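C3-degrading proteinase (CppA protein) (Streptococcus pneumoniae, PDB 3E0R) probably acts as a proteinase that degrades complement component C3, and contains N- and C-terminal CppA regions of the glyoxalase clan. Local coordinates at residues I13-A18 against K54-E59; S197-L202 against N235-W240; L91-S96 against F139-A144; V79-P84 against I146-F151. One frame throughout, in Å; residues are numbered along the deposited sequence.

Contact 1: residues I13-A18 against K54-E59; sequences IPTLKA and KLVLEE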
loop_
_atom_site.group_PDB
_atom_site.type_symbol
_atom_site.label_atom_id
_atom_site.label_comp_id
_atom_site.label_asym_id
_atom_site.label_seq_id
_atom_site.Cartn_x
_atom_site.Cartn_y
_atom_site.Cartn_z
ATOM N N ILE A 13 -6.335 -2.726 3.169
ATOM C CA ILE A 13 -4.999 -3.344 3.038
ATOM C C ILE A 13 -4.653 -3.653 1.542
ATOM O O ILE A 13 -5.295 -4.497 0.892
ATOM C CB ILE A 13 -4.858 -4.599 3.895
ATOM C CG1 ILE A 13 -5.241 -4.307 5.361
ATOM C CG2 ILE A 13 -3.446 -5.145 3.895
ATOM C CD1 ILE A 13 -6.011 -5.418 5.979
ATOM N N PRO A 14 -3.648 -2.930 1.001
ATOM C CA PRO A 14 -3.128 -3.185 -0.328
ATOM C C PRO A 14 -2.227 -4.408 -0.320
ATOM O O PRO A 14 -1.629 -4.736 0.724
ATOM C CB PRO A 14 -2.331 -1.946 -0.632
ATOM C CG PRO A 14 -1.910 -1.434 0.758
ATOM C CD PRO A 14 -2.951 -1.821 1.701
ATOM N N THR A 15 -2.268 -5.138 -1.444
ATOM C CA THR A 15 -1.348 -6.214 -1.773
ATOM C C THR A 15 -0.585 -5.729 -2.981
ATOM O O THR A 15 -1.181 -5.415 -4.027
ATOM C CB THR A 15 -2.037 -7.569 -2.157
ATOM O OG1 THR A 15 -2.793 -8.077 -1.034
ATOM C CG2 THR A 15 -0.965 -8.613 -2.653
ATOM N N LEU A 16 0.739 -5.666 -2.810
ATOM C CA LEU A 16 1.689 -5.400 -3.877
ATOM C C LEU A 16 2.368 -6.715 -4.259
ATOM O O LEU A 16 2.808 -7.487 -3.394
ATOM C CB LEU A 16 2.728 -4.360 -3.424
ATOM C CG LEU A 16 2.177 -2.999 -2.941
ATOM C CD1 LEU A 16 3.341 -2.037 -2.590
ATOM C CD2 LEU A 16 1.216 -2.305 -3.982
ATOM N N LYS A 17 2.458 -6.971 -5.558
ATOM C CA LYS A 17 3.237 -8.090 -6.062
ATOM C C LYS A 17 4.758 -7.803 -5.964
ATOM O O LYS A 17 5.206 -6.666 -6.214
ATOM C CB LYS A 17 2.785 -8.476 -7.462
ATOM C CG LYS A 17 1.377 -8.932 -7.434
ATOM C CD LYS A 17 0.817 -9.174 -8.834
ATOM C CE LYS A 17 1.265 -10.511 -9.466
ATOM N NZ LYS A 17 1.323 -10.473 -10.947
ATOM N N ALA A 18 5.497 -8.831 -5.517
ATOM C CA ALA A 18 6.941 -8.772 -5.219
ATOM C C ALA A 18 7.610 -9.847 -6.051
ATOM O O ALA A 18 7.081 -10.933 -6.172
ATOM C CB ALA A 18 7.198 -9.046 -3.752
ATOM N N LYS A 54 -1.290 -4.311 7.759
ATOM C CA LYS A 54 -1.494 -3.070 7.016
ATOM C C LYS A 54 -1.042 -3.109 5.539
ATOM O O LYS A 54 -1.481 -2.311 4.752
ATOM C CB LYS A 54 -0.848 -1.911 7.819
ATOM C CG LYS A 54 -1.356 -1.939 9.267
ATOM C CD LYS A 54 -1.282 -0.683 9.978
ATOM C CE LYS A 54 -1.954 -0.789 11.384
ATOM N NZ LYS A 54 -1.523 0.321 12.279
ATOM N N LEU A 55 -0.160 -4.039 5.197
ATOM C CA LEU A 55 0.377 -4.204 3.852
ATOM C C LEU A 55 0.659 -5.676 3.647
ATOM O O LEU A 55 1.039 -6.377 4.584
ATOM C CB LEU A 55 1.664 -3.391 3.675
ATOM C CG LEU A 55 2.340 -3.501 2.285
ATOM C CD1 LEU A 55 1.471 -3.019 1.132
ATOM C CD2 LEU A 55 3.650 -2.764 2.323
ATOM N N VAL A 56 0.419 -6.167 2.440
ATOM C CA VAL A 56 0.690 -7.568 2.102
ATOM C C VAL A 56 1.532 -7.546 0.835
ATOM O O VAL A 56 1.179 -6.859 -0.103
ATOM C CB VAL A 56 -0.638 -8.407 1.911
ATOM C CG1 VAL A 56 -0.341 -9.825 1.394
ATOM C CG2 VAL A 56 -1.434 -8.474 3.213
ATOM N N LEU A 57 2.685 -8.238 0.854
ATOM C CA LEU A 57 3.452 -8.530 -0.372
ATOM C C LEU A 57 3.158 -9.906 -0.877
ATOM O O LEU A 57 3.120 -10.868 -0.109
ATOM C CB LEU A 57 4.950 -8.446 -0.156
ATOM C CG LEU A 57 5.480 -7.118 0.365
ATOM C CD1 LEU A 57 6.957 -7.254 0.350
ATOM C CD2 LEU A 57 4.946 -5.862 -0.425
ATOM N N GLU A 58 3.002 -10.013 -2.180
ATOM C CA GLU A 58 2.663 -11.272 -2.802
ATOM C C GLU A 58 3.650 -11.652 -3.900
ATOM O O GLU A 58 3.830 -10.918 -4.874
ATOM C CB GLU A 58 1.283 -11.126 -3.402
ATOM C CG GLU A 58 0.838 -12.296 -4.125
ATOM C CD GLU A 58 -0.551 -12.682 -3.719
ATOM O OE1 GLU A 58 -0.800 -12.856 -2.486
ATOM O OE2 GLU A 58 -1.385 -12.826 -4.637
ATOM N N GLU A 59 4.244 -12.822 -3.766
ATOM C CA GLU A 59 5.302 -13.252 -4.690
ATOM C C GLU A 59 4.778 -13.703 -6.052
ATOM O O GLU A 59 3.879 -14.505 -6.137
ATOM C CB GLU A 59 6.186 -14.343 -4.046
ATOM C CG GLU A 59 7.600 -13.809 -3.753
ATOM C CD GLU A 59 8.567 -14.918 -3.342
ATOM O OE1 GLU A 59 9.699 -14.992 -3.905
ATOM O OE2 GLU A 59 8.197 -15.714 -2.442
#

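Contact 2: residues S197-L202 against N235-W240; sequences SMLKFL and NNVELW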
loop_
_atom_site.group_PDB
_atom_site.type_symbol
_atom_site.label_atom_id
_atom_site.label_comp_id
_atom_site.label_asym_id
_atom_site.label_seq_id
_atom_site.Cartn_x
_atom_site.Cartn_y
_atom_site.Cartn_z
ATOM N N SER A 197 -2.234 -5.427 -6.799
ATOM C CA SER A 197 -3.046 -6.482 -7.360
ATOM C C SER A 197 -4.336 -6.727 -6.607
ATOM O O SER A 197 -5.284 -7.241 -7.183
ATOM C CB SER A 197 -2.276 -7.771 -7.403
ATOM O OG SER A 197 -1.920 -8.213 -6.107
HETATM N N MSE A 198 -4.361 -6.352 -5.329
HETATM C CA MSE A 198 -5.556 -6.433 -4.528
HETATM C C MSE A 198 -5.659 -5.328 -3.492
HETATM O O MSE A 198 -4.695 -4.908 -2.913
HETATM C CB MSE A 198 -5.580 -7.787 -3.851
HETATM C CG MSE A 198 -6.770 -8.017 -2.940
HETATM SE SE MSE A 198 -6.827 -9.898 -2.477
HETATM C CE MSE A 198 -6.809 -9.700 -0.541
ATOM N N LEU A 199 -6.875 -4.882 -3.250
ATOM C CA LEU A 199 -7.225 -4.087 -2.062
ATOM C C LEU A 199 -8.141 -4.959 -1.197
ATOM O O LEU A 199 -9.107 -5.508 -1.705
ATOM C CB LEU A 199 -7.928 -2.807 -2.502
ATOM C CG LEU A 199 -7.001 -1.865 -3.283
ATOM C CD1 LEU A 199 -7.710 -0.882 -4.190
ATOM C CD2 LEU A 199 -6.134 -1.114 -2.287
ATOM N N LYS A 200 -7.810 -5.149 0.074
ATOM C CA LYS A 200 -8.707 -5.836 0.986
ATOM C C LYS A 200 -9.416 -4.851 1.902
ATOM O O LYS A 200 -8.786 -3.994 2.492
ATOM C CB LYS A 200 -7.947 -6.842 1.823
ATOM C CG LYS A 200 -8.849 -7.686 2.658
ATOM C CD LYS A 200 -8.226 -8.305 3.822
ATOM C CE LYS A 200 -7.708 -9.660 3.508
ATOM N NZ LYS A 200 -8.053 -10.083 2.142
ATOM N N PHE A 201 -10.737 -4.964 1.997
ATOM C CA PHE A 201 -11.541 -4.100 2.831
ATOM C C PHE A 201 -12.057 -4.888 4.026
ATOM O O PHE A 201 -12.820 -5.853 3.873
ATOM C CB PHE A 201 -12.708 -3.517 2.026
ATOM C CG PHE A 201 -12.272 -2.829 0.780
ATOM C CD1 PHE A 201 -12.190 -1.461 0.723
ATOM C CD2 PHE A 201 -11.959 -3.558 -0.351
ATOM C CE1 PHE A 201 -11.766 -0.836 -0.424
ATOM C CE2 PHE A 201 -11.568 -2.954 -1.482
ATOM C CZ PHE A 201 -11.436 -1.573 -1.514
ATOM N N LEU A 202 -11.602 -4.500 5.206
ATOM C CA LEU A 202 -12.158 -5.011 6.434
ATOM C C LEU A 202 -13.328 -4.104 6.845
ATOM O O LEU A 202 -13.187 -2.877 6.904
ATOM C CB LEU A 202 -11.093 -5.086 7.514
ATOM C CG LEU A 202 -9.870 -5.973 7.282
ATOM C CD1 LEU A 202 -9.092 -6.089 8.596
ATOM C CD2 LEU A 202 -10.235 -7.362 6.804
ATOM N N ASN A 235 -10.127 -1.594 -13.441
ATOM C CA ASN A 235 -8.712 -1.665 -13.730
ATOM C C ASN A 235 -8.047 -3.018 -13.400
ATOM O O ASN A 235 -6.815 -3.158 -13.413
ATOM C CB ASN A 235 -8.003 -0.521 -12.992
ATOM C CG ASN A 235 -8.026 -0.669 -11.465
ATOM O OD1 ASN A 235 -8.524 -1.646 -10.902
ATOM N ND2 ASN A 235 -7.443 0.304 -10.803
ATOM N N ASN A 236 -8.872 -4.006 -13.073
ATOM C CA ASN A 236 -8.423 -5.361 -12.753
ATOM C C ASN A 236 -7.662 -5.615 -11.420
ATOM O O ASN A 236 -7.171 -6.702 -11.194
ATOM C CB ASN A 236 -7.744 -6.016 -13.972
ATOM C CG ASN A 236 -8.734 -6.266 -15.092
ATOM O OD1 ASN A 236 -9.836 -6.744 -14.834
ATOM N ND2 ASN A 236 -8.405 -5.831 -16.304
ATOM N N VAL A 237 -7.652 -4.635 -10.528
ATOM C CA VAL A 237 -7.345 -4.843 -9.105
ATOM C C VAL A 237 -8.544 -5.577 -8.422
ATOM O O VAL A 237 -9.717 -5.155 -8.468
ATOM C CB VAL A 237 -6.995 -3.495 -8.411
ATOM C CG1 VAL A 237 -6.717 -3.646 -6.899
ATOM C CG2 VAL A 237 -5.763 -2.804 -9.136
ATOM N N GLU A 238 -8.236 -6.701 -7.826
ATOM C CA GLU A 238 -9.150 -7.413 -6.986
ATOM C C GLU A 238 -9.568 -6.662 -5.735
ATOM O O GLU A 238 -8.755 -6.011 -5.087
ATOM C CB GLU A 238 -8.512 -8.757 -6.601
ATOM C CG GLU A 238 -8.430 -9.685 -7.819
ATOM C CD GLU A 238 -7.901 -11.044 -7.460
ATOM O OE1 GLU A 238 -7.470 -11.170 -6.289
ATOM O OE2 GLU A 238 -7.910 -11.962 -8.335
ATOM N N LEU A 239 -10.846 -6.776 -5.385
ATOM C CA LEU A 239 -11.443 -6.036 -4.245
ATOM C C LEU A 239 -12.051 -7.056 -3.334
ATOM O O LEU A 239 -13.073 -7.633 -3.662
ATOM C CB LEU A 239 -12.497 -5.029 -4.726
ATOM C CG LEU A 239 -12.025 -4.014 -5.783
ATOM C CD1 LEU A 239 -13.227 -3.301 -6.359
ATOM C CD2 LEU A 239 -10.904 -3.054 -5.260
ATOM N N TRP A 240 -11.399 -7.294 -2.200
ATOM C CA TRP A 240 -11.807 -8.336 -1.270
ATOM C C TRP A 240 -12.439 -7.665 -0.050
ATOM O O TRP A 240 -11.849 -6.763 0.569
ATOM C CB TRP A 240 -10.581 -9.167 -0.936
ATOM C CG TRP A 240 -10.657 -10.288 0.141
ATOM C CD1 TRP A 240 -11.054 -10.157 1.463
ATOM C CD2 TRP A 240 -10.180 -11.649 0.002
ATOM N NE1 TRP A 240 -10.845 -11.344 2.139
ATOM C CE2 TRP A 240 -10.323 -12.273 1.270
ATOM C CE3 TRP A 240 -9.597 -12.373 -1.057
ATOM C CZ2 TRP A 240 -9.943 -13.612 1.506
ATOM C CZ3 TRP A 240 -9.232 -13.719 -0.849
ATOM C CH2 TRP A 240 -9.418 -14.330 0.441
#

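Contact 3: residues L91-S96 against F139-A144; sequences LSKTDS and FQTDLA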
loop_
_atom_site.group_PDB
_atom_site.type_symbol
_atom_site.label_atom_id
_atom_site.label_comp_id
_atom_site.label_asym_id
_atom_site.label_seq_id
_atom_site.Cartn_x
_atom_site.Cartn_y
_atom_site.Cartn_z
ATOM N N LEU A 91 16.312 7.027 8.985
ATOM C CA LEU A 91 17.286 7.752 8.144
ATOM C C LEU A 91 18.728 7.642 8.686
ATOM O O LEU A 91 19.687 7.541 7.912
ATOM C CB LEU A 91 16.843 9.201 7.977
ATOM C CG LEU A 91 15.618 9.359 7.066
ATOM C CD1 LEU A 91 14.958 10.724 7.270
ATOM C CD2 LEU A 91 15.959 9.097 5.568
ATOM N N SER A 92 18.867 7.591 10.019
ATOM C CA SER A 92 20.170 7.371 10.654
ATOM C C SER A 92 20.816 6.060 10.200
ATOM O O SER A 92 22.028 5.891 10.342
ATOM C CB SER A 92 20.073 7.403 12.196
ATOM O OG SER A 92 19.485 6.228 12.706
ATOM N N LYS A 93 20.025 5.145 9.645
ATOM C CA LYS A 93 20.519 3.818 9.278
ATOM C C LYS A 93 20.625 3.529 7.772
ATOM O O LYS A 93 21.324 2.596 7.384
ATOM C CB LYS A 93 19.659 2.730 9.959
ATOM C CG LYS A 93 19.781 2.690 11.477
ATOM C CD LYS A 93 21.098 2.044 11.940
ATOM C CE LYS A 93 21.363 2.261 13.443
ATOM N NZ LYS A 93 21.764 3.683 13.816
ATOM N N THR A 94 19.958 4.316 6.929
ATOM C CA THR A 94 19.918 4.032 5.483
ATOM C C THR A 94 20.718 5.039 4.670
ATOM O O THR A 94 20.603 6.265 4.863
ATOM C CB THR A 94 18.483 4.074 4.899
ATOM O OG1 THR A 94 17.541 3.739 5.911
ATOM C CG2 THR A 94 18.349 3.111 3.718
ATOM N N ASP A 95 21.480 4.521 3.714
ATOM C CA ASP A 95 22.206 5.375 2.779
ATOM C C ASP A 95 21.349 5.834 1.576
ATOM O O ASP A 95 21.686 6.837 0.958
ATOM C CB ASP A 95 23.508 4.669 2.323
ATOM C CG ASP A 95 24.458 4.363 3.503
ATOM O OD1 ASP A 95 24.386 5.103 4.506
ATOM O OD2 ASP A 95 25.270 3.397 3.453
ATOM N N SER A 96 20.222 5.167 1.290
ATOM C CA SER A 96 19.659 5.157 -0.093
ATOM C C SER A 96 18.293 5.790 -0.383
ATOM O O SER A 96 17.577 5.364 -1.324
ATOM C CB SER A 96 19.613 3.706 -0.605
ATOM O OG SER A 96 19.656 3.682 -2.028
ATOM N N PHE A 139 21.706 12.312 10.817
ATOM C CA PHE A 139 20.638 12.025 11.781
ATOM C C PHE A 139 21.132 11.189 12.968
ATOM O O PHE A 139 21.754 10.137 12.785
ATOM C CB PHE A 139 19.467 11.323 11.079
ATOM C CG PHE A 139 18.726 12.209 10.102
ATOM C CD1 PHE A 139 17.769 13.114 10.556
ATOM C CD2 PHE A 139 18.992 12.142 8.734
ATOM C CE1 PHE A 139 17.090 13.935 9.668
ATOM C CE2 PHE A 139 18.311 12.957 7.833
ATOM C CZ PHE A 139 17.355 13.851 8.301
ATOM N N GLN A 140 20.864 11.678 14.180
ATOM C CA GLN A 140 21.198 10.959 15.408
ATOM C C GLN A 140 19.952 10.303 15.950
ATOM O O GLN A 140 18.841 10.547 15.468
ATOM C CB GLN A 140 21.823 11.894 16.453
ATOM C CG GLN A 140 23.325 12.111 16.239
ATOM C CD GLN A 140 23.833 13.379 16.881
ATOM O OE1 GLN A 140 24.167 14.339 16.187
ATOM N NE2 GLN A 140 23.887 13.398 18.217
ATOM N N THR A 141 20.132 9.441 16.939
ATOM C CA THR A 141 19.011 8.666 17.465
ATOM C C THR A 141 19.335 8.126 18.861
ATOM O O THR A 141 20.343 7.442 19.059
ATOM C CB THR A 141 18.567 7.539 16.453
ATOM O OG1 THR A 141 17.311 6.981 16.852
ATOM C CG2 THR A 141 19.605 6.431 16.331
ATOM N N ASP A 142 18.487 8.486 19.826
ATOM C CA ASP A 142 18.494 7.878 21.161
ATOM C C ASP A 142 17.544 6.667 21.230
ATOM O O ASP A 142 17.401 6.067 22.280
ATOM C CB ASP A 142 18.099 8.907 22.231
ATOM C CG ASP A 142 19.134 10.020 22.403
ATOM O OD1 ASP A 142 19.670 10.523 21.392
ATOM O OD2 ASP A 142 19.400 10.407 23.560
ATOM N N LEU A 143 16.911 6.305 20.114
ATOM C CA LEU A 143 16.018 5.127 20.070
ATOM C C LEU A 143 16.822 3.805 19.971
ATOM O O LEU A 143 17.883 3.758 19.339
ATOM C CB LEU A 143 15.002 5.226 18.913
ATOM C CG LEU A 143 13.642 5.925 19.100
ATOM C CD1 LEU A 143 12.859 5.916 17.771
ATOM C CD2 LEU A 143 12.809 5.253 20.182
ATOM N N ALA A 144 16.309 2.752 20.617
ATOM C CA ALA A 144 16.979 1.438 20.694
ATOM C C ALA A 144 16.531 0.449 19.596
ATOM O O ALA A 144 17.043 -0.675 19.527
ATOM C CB ALA A 144 16.776 0.809 22.101
#

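Contact 4: residues V79-P84 against I146-F151; sequences VKVENP and ISLSKF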
loop_
_atom_site.group_PDB
_atom_site.type_symbol
_atom_site.label_atom_id
_atom_site.label_comp_id
_atom_site.label_asym_id
_atom_site.label_seq_id
_atom_site.Cartn_x
_atom_site.Cartn_y
_atom_site.Cartn_z
ATOM N N VAL A 79 2.923 6.180 4.014
ATOM C CA VAL A 79 3.073 5.571 5.341
ATOM C C VAL A 79 3.166 6.720 6.309
ATOM O O VAL A 79 4.139 7.434 6.325
ATOM C CB VAL A 79 4.310 4.675 5.406
ATOM C CG1 VAL A 79 4.445 4.020 6.782
ATOM C CG2 VAL A 79 4.269 3.607 4.253
ATOM N N LYS A 80 2.092 6.945 7.030
ATOM C CA LYS A 80 2.029 8.002 8.020
ATOM C C LYS A 80 2.437 7.419 9.328
ATOM O O LYS A 80 1.714 6.591 9.863
ATOM C CB LYS A 80 0.609 8.517 8.155
ATOM C CG LYS A 80 0.403 9.585 9.286
ATOM C CD LYS A 80 -1.108 9.890 9.434
ATOM C CE LYS A 80 -1.352 11.155 10.215
ATOM N NZ LYS A 80 -0.183 11.402 11.072
ATOM N N VAL A 81 3.595 7.838 9.828
ATOM C CA VAL A 81 4.162 7.362 11.075
ATOM C C VAL A 81 3.693 8.242 12.246
ATOM O O VAL A 81 3.650 9.469 12.142
ATOM C CB VAL A 81 5.701 7.327 10.956
ATOM C CG1 VAL A 81 6.395 7.036 12.298
ATOM C CG2 VAL A 81 6.099 6.335 9.926
ATOM N N GLU A 82 3.327 7.600 13.351
ATOM C CA GLU A 82 2.942 8.310 14.603
ATOM C C GLU A 82 4.082 9.121 15.301
ATOM O O GLU A 82 3.918 10.312 15.519
ATOM C CB GLU A 82 2.370 7.311 15.635
ATOM C CG GLU A 82 1.877 7.937 16.925
ATOM C CD GLU A 82 0.662 8.820 16.677
ATOM O OE1 GLU A 82 0.031 8.647 15.603
ATOM O OE2 GLU A 82 0.328 9.661 17.557
ATOM N N ASN A 83 5.165 8.459 15.724
ATOM C CA ASN A 83 6.294 9.147 16.349
ATOM C C ASN A 83 7.256 9.639 15.244
ATOM O O ASN A 83 7.772 8.836 14.448
ATOM C CB ASN A 83 7.019 8.257 17.377
ATOM C CG ASN A 83 8.113 9.026 18.197
ATOM O OD1 ASN A 83 8.569 10.148 17.848
ATOM N ND2 ASN A 83 8.528 8.406 19.310
ATOM N N PRO A 84 7.468 10.965 15.166
ATOM C CA PRO A 84 8.345 11.438 14.082
ATOM C C PRO A 84 9.826 11.052 14.281
ATOM O O PRO A 84 10.562 10.863 13.308
ATOM C CB PRO A 84 8.161 12.975 14.093
ATOM C CG PRO A 84 7.029 13.241 15.044
ATOM C CD PRO A 84 6.943 12.073 15.980
ATOM N N ILE A 146 14.863 0.452 15.255
ATOM C CA ILE A 146 14.257 1.149 14.092
ATOM C C ILE A 146 12.786 0.830 13.879
ATOM O O ILE A 146 12.092 1.510 13.111
ATOM C CB ILE A 146 14.970 0.874 12.736
ATOM C CG1 ILE A 146 14.747 -0.592 12.290
ATOM C CG2 ILE A 146 16.470 1.331 12.806
ATOM C CD1 ILE A 146 14.984 -0.832 10.821
ATOM N N SER A 147 12.299 -0.217 14.528
ATOM C CA SER A 147 10.940 -0.649 14.301
ATOM C C SER A 147 9.953 0.492 14.461
ATOM O O SER A 147 10.022 1.223 15.441
ATOM C CB SER A 147 10.601 -1.838 15.186
ATOM O OG SER A 147 11.124 -3.020 14.587
ATOM N N LEU A 148 9.081 0.661 13.451
ATOM C CA LEU A 148 7.974 1.623 13.507
ATOM C C LEU A 148 6.975 1.055 14.482
ATOM O O LEU A 148 6.483 -0.048 14.280
ATOM C CB LEU A 148 7.299 1.841 12.141
ATOM C CG LEU A 148 8.089 2.609 11.070
ATOM C CD1 LEU A 148 7.314 2.695 9.768
ATOM C CD2 LEU A 148 8.551 4.026 11.529
ATOM N N SER A 149 6.687 1.810 15.540
ATOM C CA SER A 149 5.723 1.370 16.552
ATOM C C SER A 149 4.273 1.383 16.058
ATOM O O SER A 149 3.580 0.387 16.217
ATOM C CB SER A 149 5.861 2.159 17.851
ATOM O OG SER A 149 5.255 3.429 17.719
ATOM N N LYS A 150 3.853 2.517 15.471
ATOM C CA LYS A 150 2.541 2.711 14.824
ATOM C C LYS A 150 2.640 3.526 13.503
ATOM O O LYS A 150 3.239 4.595 13.427
ATOM C CB LYS A 150 1.528 3.316 15.795
ATOM C CG LYS A 150 0.393 4.189 15.207
ATOM C CD LYS A 150 -0.677 3.437 14.440
ATOM C CE LYS A 150 -1.998 4.194 14.315
ATOM N NZ LYS A 150 -1.965 5.360 13.408
ATOM N N PHE A 151 2.027 2.977 12.464
ATOM C CA PHE A 151 1.834 3.669 11.188
ATOM C C PHE A 151 0.485 3.270 10.547
ATOM O O PHE A 151 -0.140 2.268 10.911
ATOM C CB PHE A 151 3.040 3.462 10.214
ATOM C CG PHE A 151 3.164 2.066 9.653
ATOM C CD1 PHE A 151 2.429 1.670 8.542
ATOM C CD2 PHE A 151 4.017 1.139 10.220
ATOM C CE1 PHE A 151 2.504 0.398 8.040
ATOM C CE2 PHE A 151 4.106 -0.163 9.722
ATOM C CZ PHE A 151 3.347 -0.527 8.645
HETATM O O HOH W 1 0.169 6.747 11.915
#

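Contact 1: residues I13-A18 against K54-E59
Ile13 begins the pairing by laying CG2 against the carbonyl carbon of Lys54, 3.6 Å away, and near Val56 CG2. Its neighbours carry on a parallel pair of strands in the large mixed sheet of this glyoxalase-clan protein. Between the two strands the chain runs through helix 21-31 and the hairpin of strands 35-39 and 43-47. Pro14 has no N-H to give, but its carbonyl accepts from Val56 N at 3.0 Å, and its ring CG meets Leu55 CD1 with the two side chains at about a right angle. Thr15 turns CG2 anti to its backbone N (OG1 at chi1 -63°), and that methyl reaches Glu58 CB at 3.5 Å. Its OG1 lies near Val56 CB. Leu16 bonds through both backbone polar atoms: N gives to Val56 O, and O accepts from Glu58 N. On the face it shares with Leu57, its CB packs against Leu57 CD2 at 4.0 Å, and helix 21-31 adds Tyr28 there. Lys17 touches Glu58 O through CB, while its NZ is bonded to the carbonyls of Asn190 and Thr193. Ala18 ends the run: its N reaches Glu58 O at 2.7 Å, from above the carbonyl plane.

Contact 2: residues S197-L202 against N235-W240
Lys200 folds its side chain along the indole of Trp240. CB lies 4.1 Å from Trp240 O. CG leaves anti to the backbone N (chi1 -173°) and comes to 3.5 Å from Trp240 CD1. CD stays near the same carbon. A bend at chi3 carries CE over the five-membered ring, and a second at chi4 turns NZ down onto it. Lys200 NZ ends 3.0 Å from the centroid of that ring and 9° off its normal, a cation-pi contact. The chain is nearly eclipsed at chi4 (-5°), so the exact place of NZ is less certain. NZ also lies close to Trp240 NE1, but both are donors and no hydrogen bond joins them; NE1 gives to Glu242 OE2 instead. Met198, a selenomethionine, brings CE 3.8 Å from Trp240 CB, and its SE makes an oblique Met-aromatic contact with the six-membered ring. All this lies on one face of a parallel strand pair in the eight-stranded mixed sheet, within the C-terminal CppA region. The backbones alternate bonds, from Glu238 N to Ser197 O through to Phe201 N on Trp240 O at 2.6 Å. On the face of Leu199 and Leu239 the contacts are apolar. Leu199 CD1 meets Val237 CG1 and Leu239 CD2, and Leu239 CD2 also sits at the Phe201 ring edge.

Contact 3: residues L91-S96 against F139-A144
Leu91 and Phe139 both hold CG anti to their carbonyl carbons, at chi1 -72° and -68°, and the two side chains run alongside each other in the same direction. Leu91 CB comes 3.7 Å from Phe139 CD2 and makes an off-centre CH-pi contact with the ring. Further out, Leu91 CD1 stands over one face of the Phe139 ring, 4.0 Å above the plane and shifted toward the rim near CE2 and CZ. Tyr107 also meets this ring edge-to-face. Ser92 has its OG between the backbone N and the carbonyl carbon (chi1 75°). That rotation suits a hydrogen bond back to Gly89 O in the last turn of helix 84-91. Ser92 CB itself lies 3.3 Å from Phe139 O. The contact joins the C-terminal end of helix 84-91 and the loop after it to the long loop between strands 131-132 and 151-159, at the surface of the protein. No hydrogen bond crosses between the two segments, and the buried area is small. Thr141 adds a methyl: CG2 lies 3.6 Å from Ser92 OG. The Thr141 hydroxyl is turned within its own loop, where OG1 accepts a weak bond from Leu143 N. Lys93 reaches toward the same methyl, with NZ 4.3 Å from Thr141 CG2.

Contact 4: residues V79-P84 against I146-F151
The Phe151 ring meets Val79 obliquely: Val79 CG1 lies 3.6 Å from Phe151 CD1 and almost as near to CG. A chi1 of 70° swings the ring to where this methyl meets it. Met34 also touches both side chains. The ring is carried by the start of strand 151-159, which pairs antiparallel with strand 74-81 in the seven-stranded mixed sheet. This pairing joins the N-terminal and C-terminal CppA regions. Val81 and Phe151 form a non-hydrogen-bonded pair, with Phe151 CA 3.2 Å from Lys80 O in a CA-H...O contact. Phe151 CB lies 3.4 Å from Lys80 O. Leu148 approaches Val81 at about a right angle and sets CD2 against both valine methyls, 3.7 Å from Val81 CG2. Helix 84-91 touches this pair through Glu86. Beyond the strand pair, Glu82 N gives a nearly linear bond (177°) to Lys150 O, tilted from the carbonyl plane. Glu82 CB packs on Lys150 CG, but their charged ends stay beyond salt-bridge range. Lys150 NZ pairs with Glu152 instead. Lys150 NZ also donates to a water at 3.0 Å, and that water gives a hydrogen bond to Lys80 O at 2.6 Å.

Contact 1 is buried near the centre of the chain, contacts 2 and 4 are partly buried, and contact 3 lies on the surface. Contacts 1 and 2 belong to the same sheet. Strands 9-18 and 196-203 are neighbours there, and Ile13 O and Lys200 N are 2.7 Å apart, a probable hydrogen bond. Both are parallel pairs with regular backbone bonding, but contact 2 adds a cation-pi contact. Contact 4 lies on the other sheet and has a single direct hydrogen bond plus a water. It touches contact 1 through Lys54 NZ and Phe151 O. Contact 3 is nested within the loop closed by contact 4 and relies on packing alone.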